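Local coordinates for homoserine O-acetyltransferase (PDB 3I1I), which probably catalyses acetyl transfer from acetyl-CoA to the hydroxyl of homoserine, using an alpha/beta hydrolase fold, at residues Ala53-His56 against Lys60-Ala63; His294-Leu299 against Leu303-Ala308. All coordinates share one frame; numbering follows the deposited sequence.

Overall arrangement
Both contacts join pieces of chain only a few residues apart, and both are partly buried, away from the middle of the molecule: they lie on opposite sides of the chain's centre, their own centres about 34 Å apart and their nearest atoms about 22 Å apart. Interaction 1 sits wholly in the loop that follows strand 44-48 and is aromatic and polar, a histidine-tyrosine stack with a water and a carboxylate at its end. Interaction 2 joins the loop before helix 299-304 to that helix and the residues after it, which lead into strand 309-313; its chemistry is a helical backbone bond, leucine packing and an aromatic-amide touch. The two contacts share no secondary-structure element.

Interaction 1: residues Ala53-His56 against Lys60-Ala63; sequences ATSH and KYTA
The nearest CA atoms across this irregular loop, those of His56 and Lys60, are 8.0 Å apart, and side chains bridge the gap. The rings of His56 and Tyr61 stack face to face, centroids 4.0 Å apart and planes tilted by 19°, the side chains running past each other in opposite directions. CE2 of Tyr61 lies over the centre of the imidazole; CE1 of His56 lies over the centre of the phenol ring. The closest approach is His56 ND1 to Tyr61 CZ, 3.4 Å. His56 reaches this place with CG anti to its backbone N (chi1 -159°), and CA of Lys60 lies at the imidazole edge, in its plane. Before the stack, Thr54 OG1 accepts the backbone N-H of His56 at 3.2 Å, an ST turn. A water bonded to Thr54 OG1 at 3.0 Å donates to Tyr61 OH, also 3.0 Å away. Outside the segments, both oxygens of Glu32 are engaged: OE2 with His56 ND1, OE1 with Tyr61 OH and Ser55 OG, the last also bonded to Lys9. Glu32 thus holds the imidazole's turn through ND1 and the tyrosine hydroxyl's place; the stack favours the phenol tilt, and the carboxylate's charge would probably favour a protonated imidazole.

Interaction 2: residues His294-Leu299 against Leu303-Ala308; sequences HGFSSL and LSNVEA
The ring of Phe296 and the side-chain amide of Asn305 meet obliquely, their planes 46° apart, with the amide nitrogen presented neither squarely over the ring face nor at its edge. ND2 of Asn305 comes to 3.3 Å from Phe296 CE1, with CZ and CD1 the next ring atoms to it. The two side chains approach from opposite directions: Phe296 from the loop before helix 299-304, Asn305 from the residues that follow Leu303 and Ser304. Asn305 has CG anti to its own carbonyl carbon (chi1 -65°), which sends the amide back toward the loop. Around this pair, ND2 also makes a weak hydrogen bond to Ala302 O, while the phenyl ring packs on Glu301 and Ala302 of the short helix and on Val166 of helix 156-167.

The helix itself supplies the other half of the contact. Leu303 N donates to Leu299 O at 3.0 Å, with an N-H...O angle of 157°, the i to i+4 bond of an alpha-helical turn. On the same turn the two leucine side chains cross, CG of Leu299 lying 3.8 Å from CD1 of Leu303. Both also touch Ile292, and Leu303 also packs on Met329 and Leu332 of helix 324-335. Farther on, Val306 N donates to Leu303 O at 3.0 Å, before the chain runs on to strand 309-313.

Chemically, then, the i to i+4 bond closes the first turn of the short helix and Ser298 caps its start, its OG taking the backbone N-H of Glu301. Leu303 packs the helix against helix 324-335, while Leu299 and Leu303 share Ile292, and the phenyl-amide touch adds mainly van der Waals contact.

Interaction 1: residues Ala53-His56 against Lys60-Ala63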
loop_
_atom_site.group_PDB
_atom_site.type_symbol
_atom_site.label_atom_id
_atom_site.label_comp_id
_atom_site.label_asym_id
_atom_site.label_seq_id
_atom_site.Cartn_x
_atom_site.Cartn_y
_atom_site.Cartn_z
ATOM N N ALA A 53 13.595 12.391 8.906
ATOM C CA ALA A 53 14.250 13.332 9.850
ATOM C C ALA A 53 15.055 14.440 9.145
ATOM O O ALA A 53 14.814 14.748 7.981
ATOM C CB ALA A 53 15.131 12.566 10.848
ATOM N N THR A 54 15.999 15.035 9.874
ATOM C CA THR A 54 16.759 16.210 9.468
ATOM C C THR A 54 18.128 16.183 10.168
ATOM O O THR A 54 18.415 15.273 10.939
ATOM C CB THR A 54 16.028 17.552 9.862
ATOM O OG1 THR A 54 16.116 17.802 11.288
ATOM C CG2 THR A 54 14.577 17.540 9.447
ATOM N N SER A 55 18.934 17.222 9.943
ATOM C CA SER A 55 20.237 17.370 10.594
ATOM C C SER A 55 20.168 17.451 12.143
ATOM O O SER A 55 21.181 17.298 12.823
ATOM C CB SER A 55 20.942 18.626 10.055
ATOM O OG SER A 55 20.284 19.802 10.541
ATOM N N HIS A 56 18.974 17.686 12.679
ATOM C CA HIS A 56 18.786 17.921 14.111
ATOM C C HIS A 56 18.856 16.654 14.936
ATOM O O HIS A 56 17.866 16.174 15.464
ATOM C CB HIS A 56 17.446 18.632 14.358
ATOM C CG HIS A 56 17.387 19.340 15.669
ATOM N ND1 HIS A 56 18.468 20.034 16.185
ATOM C CD2 HIS A 56 16.375 19.493 16.558
ATOM C CE1 HIS A 56 18.124 20.553 17.352
ATOM N NE2 HIS A 56 16.857 20.243 17.597
ATOM N N LYS A 60 18.751 21.618 20.940
ATOM C CA LYS A 60 17.628 22.491 20.594
ATOM C C LYS A 60 18.107 23.741 19.921
ATOM O O LYS A 60 19.214 24.212 20.186
ATOM C CB LYS A 60 16.869 22.926 21.835
ATOM C CG LYS A 60 16.608 21.854 22.881
ATOM C CD LYS A 60 15.553 22.355 23.868
ATOM C CE LYS A 60 15.157 21.306 24.884
ATOM N NZ LYS A 60 13.875 21.631 25.603
ATOM N N TYR A 61 17.237 24.288 19.078
ATOM C CA TYR A 61 17.509 25.511 18.351
ATOM C C TYR A 61 17.120 26.777 19.158
ATOM O O TYR A 61 17.638 27.849 18.901
ATOM C CB TYR A 61 16.754 25.528 17.028
ATOM C CG TYR A 61 17.176 24.496 16.015
ATOM C CD1 TYR A 61 18.503 24.411 15.575
ATOM C CD2 TYR A 61 16.244 23.631 15.454
ATOM C CE1 TYR A 61 18.887 23.465 14.631
ATOM C CE2 TYR A 61 16.610 22.701 14.512
ATOM C CZ TYR A 61 17.943 22.618 14.102
ATOM O OH TYR A 61 18.300 21.694 13.163
ATOM N N THR A 62 16.179 26.661 20.081
ATOM C CA THR A 62 15.885 27.748 21.052
ATOM C C THR A 62 15.637 27.058 22.377
ATOM O O THR A 62 15.308 25.857 22.411
ATOM C CB THR A 62 14.637 28.601 20.663
ATOM O OG1 THR A 62 13.441 27.917 21.049
ATOM C CG2 THR A 62 14.576 28.864 19.146
ATOM N N ALA A 63 15.770 27.785 23.474
ATOM C CA ALA A 63 15.528 27.168 24.782
ATOM C C ALA A 63 14.038 26.876 25.015
ATOM O O ALA A 63 13.697 26.171 25.945
ATOM C CB ALA A 63 16.113 28.005 25.912
HETATM O O HOH W 1 16.206 20.761 11.273
#

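Interaction 2: residues His294-Leu299 against Leu303-Ala308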
loop_
_atom_site.group_PDB
_atom_site.type_symbol
_atom_site.label_atom_id
_atom_site.label_comp_id
_atom_site.label_asym_id
_atom_site.label_seq_id
_atom_site.Cartn_x
_atom_site.Cartn_y
_atom_site.Cartn_z
ATOM N N HIS A 294 26.235 -2.133 -5.524
ATOM C CA HIS A 294 26.045 -1.467 -6.821
ATOM C C HIS A 294 27.339 -0.786 -7.248
ATOM O O HIS A 294 27.930 -0.014 -6.510
ATOM C CB HIS A 294 24.953 -0.412 -6.770
ATOM C CG HIS A 294 24.714 0.228 -8.087
ATOM N ND1 HIS A 294 24.327 -0.497 -9.197
ATOM C CD2 HIS A 294 24.857 1.510 -8.501
ATOM C CE1 HIS A 294 24.209 0.322 -10.229
ATOM N NE2 HIS A 294 24.530 1.543 -9.836
ATOM N N GLY A 295 27.790 -1.046 -8.448
ATOM C CA GLY A 295 29.128 -0.576 -8.814
ATOM C C GLY A 295 30.078 -1.756 -8.967
ATOM O O GLY A 295 30.820 -1.817 -9.920
ATOM N N PHE A 296 29.960 -2.736 -8.089
ATOM C CA PHE A 296 30.959 -3.734 -7.910
ATOM C C PHE A 296 30.494 -5.017 -8.548
ATOM O O PHE A 296 29.401 -5.072 -9.099
ATOM C CB PHE A 296 31.185 -3.924 -6.409
ATOM C CG PHE A 296 31.765 -2.707 -5.727
ATOM C CD1 PHE A 296 33.125 -2.514 -5.668
ATOM C CD2 PHE A 296 30.940 -1.762 -5.142
ATOM C CE1 PHE A 296 33.650 -1.402 -5.056
ATOM C CE2 PHE A 296 31.454 -0.657 -4.525
ATOM C CZ PHE A 296 32.806 -0.477 -4.481
ATOM N N SER A 297 31.303 -6.064 -8.451
ATOM C CA SER A 297 30.933 -7.349 -9.010
ATOM C C SER A 297 30.162 -8.181 -8.019
ATOM O O SER A 297 29.519 -9.114 -8.397
ATOM C CB SER A 297 32.176 -8.111 -9.479
ATOM O OG SER A 297 33.087 -8.282 -8.430
ATOM N N SER A 298 30.234 -7.845 -6.743
ATOM C CA SER A 298 29.448 -8.537 -5.717
ATOM C C SER A 298 29.507 -7.778 -4.399
ATOM O O SER A 298 30.350 -6.863 -4.222
ATOM C CB SER A 298 30.039 -9.916 -5.458
ATOM O OG SER A 298 31.310 -9.811 -4.800
ATOM N N LEU A 299 28.642 -8.180 -3.467
ATOM C CA LEU A 299 28.671 -7.646 -2.112
ATOM C C LEU A 299 30.043 -7.863 -1.497
ATOM O O LEU A 299 30.584 -6.942 -0.891
ATOM C CB LEU A 299 27.592 -8.295 -1.255
ATOM C CG LEU A 299 27.487 -7.815 0.193
ATOM C CD1 LEU A 299 27.278 -6.287 0.268
ATOM C CD2 LEU A 299 26.362 -8.568 0.918
ATOM N N LEU A 303 32.584 -4.962 0.060
ATOM C CA LEU A 303 33.028 -4.990 1.434
ATOM C C LEU A 303 34.532 -5.137 1.580
ATOM O O LEU A 303 35.091 -4.717 2.583
ATOM C CB LEU A 303 32.307 -6.103 2.178
ATOM C CG LEU A 303 30.809 -5.897 2.403
ATOM C CD1 LEU A 303 30.132 -7.215 2.821
ATOM C CD2 LEU A 303 30.610 -4.779 3.467
ATOM N N SER A 304 35.195 -5.733 0.586
ATOM C CA SER A 304 36.660 -5.821 0.566
ATOM C C SER A 304 37.340 -4.457 0.789
ATOM O O SER A 304 38.441 -4.373 1.303
ATOM C CB SER A 304 37.133 -6.446 -0.769
ATOM O OG SER A 304 36.964 -5.532 -1.861
ATOM N N ASN A 305 36.682 -3.389 0.370
ATOM C CA ASN A 305 37.263 -2.050 0.467
ATOM C C ASN A 305 37.176 -1.447 1.889
ATOM O O ASN A 305 37.936 -0.548 2.225
ATOM C CB ASN A 305 36.547 -1.116 -0.508
ATOM C CG ASN A 305 36.767 -1.490 -1.965
ATOM O OD1 ASN A 305 37.803 -1.167 -2.523
ATOM N ND2 ASN A 305 35.776 -2.137 -2.599
ATOM N N VAL A 306 36.226 -1.907 2.693
ATOM C CA VAL A 306 36.031 -1.375 4.031
ATOM C C VAL A 306 37.274 -1.647 4.883
ATOM O O VAL A 306 37.758 -2.757 4.914
ATOM C CB VAL A 306 34.777 -1.991 4.712
ATOM C CG1 VAL A 306 34.685 -1.615 6.184
ATOM C CG2 VAL A 306 33.484 -1.573 3.921
ATOM N N GLU A 307 37.791 -0.612 5.545
ATOM C CA GLU A 307 38.907 -0.782 6.491
ATOM C C GLU A 307 38.538 -0.280 7.904
ATOM O O GLU A 307 39.324 -0.420 8.819
ATOM C CB GLU A 307 40.186 -0.091 5.983
ATOM C CG GLU A 307 40.631 -0.504 4.539
ATOM C CD GLU A 307 40.974 -2.022 4.365
ATOM O OE1 GLU A 307 41.354 -2.647 5.352
ATOM O OE2 GLU A 307 40.893 -2.587 3.228
ATOM N N ALA A 308 37.347 0.281 8.074
ATOM C CA ALA A 308 36.882 0.740 9.390
ATOM C C ALA A 308 36.630 -0.466 10.297
ATOM O O ALA A 308 36.339 -1.558 9.820
ATOM C CB ALA A 308 35.617 1.530 9.245
#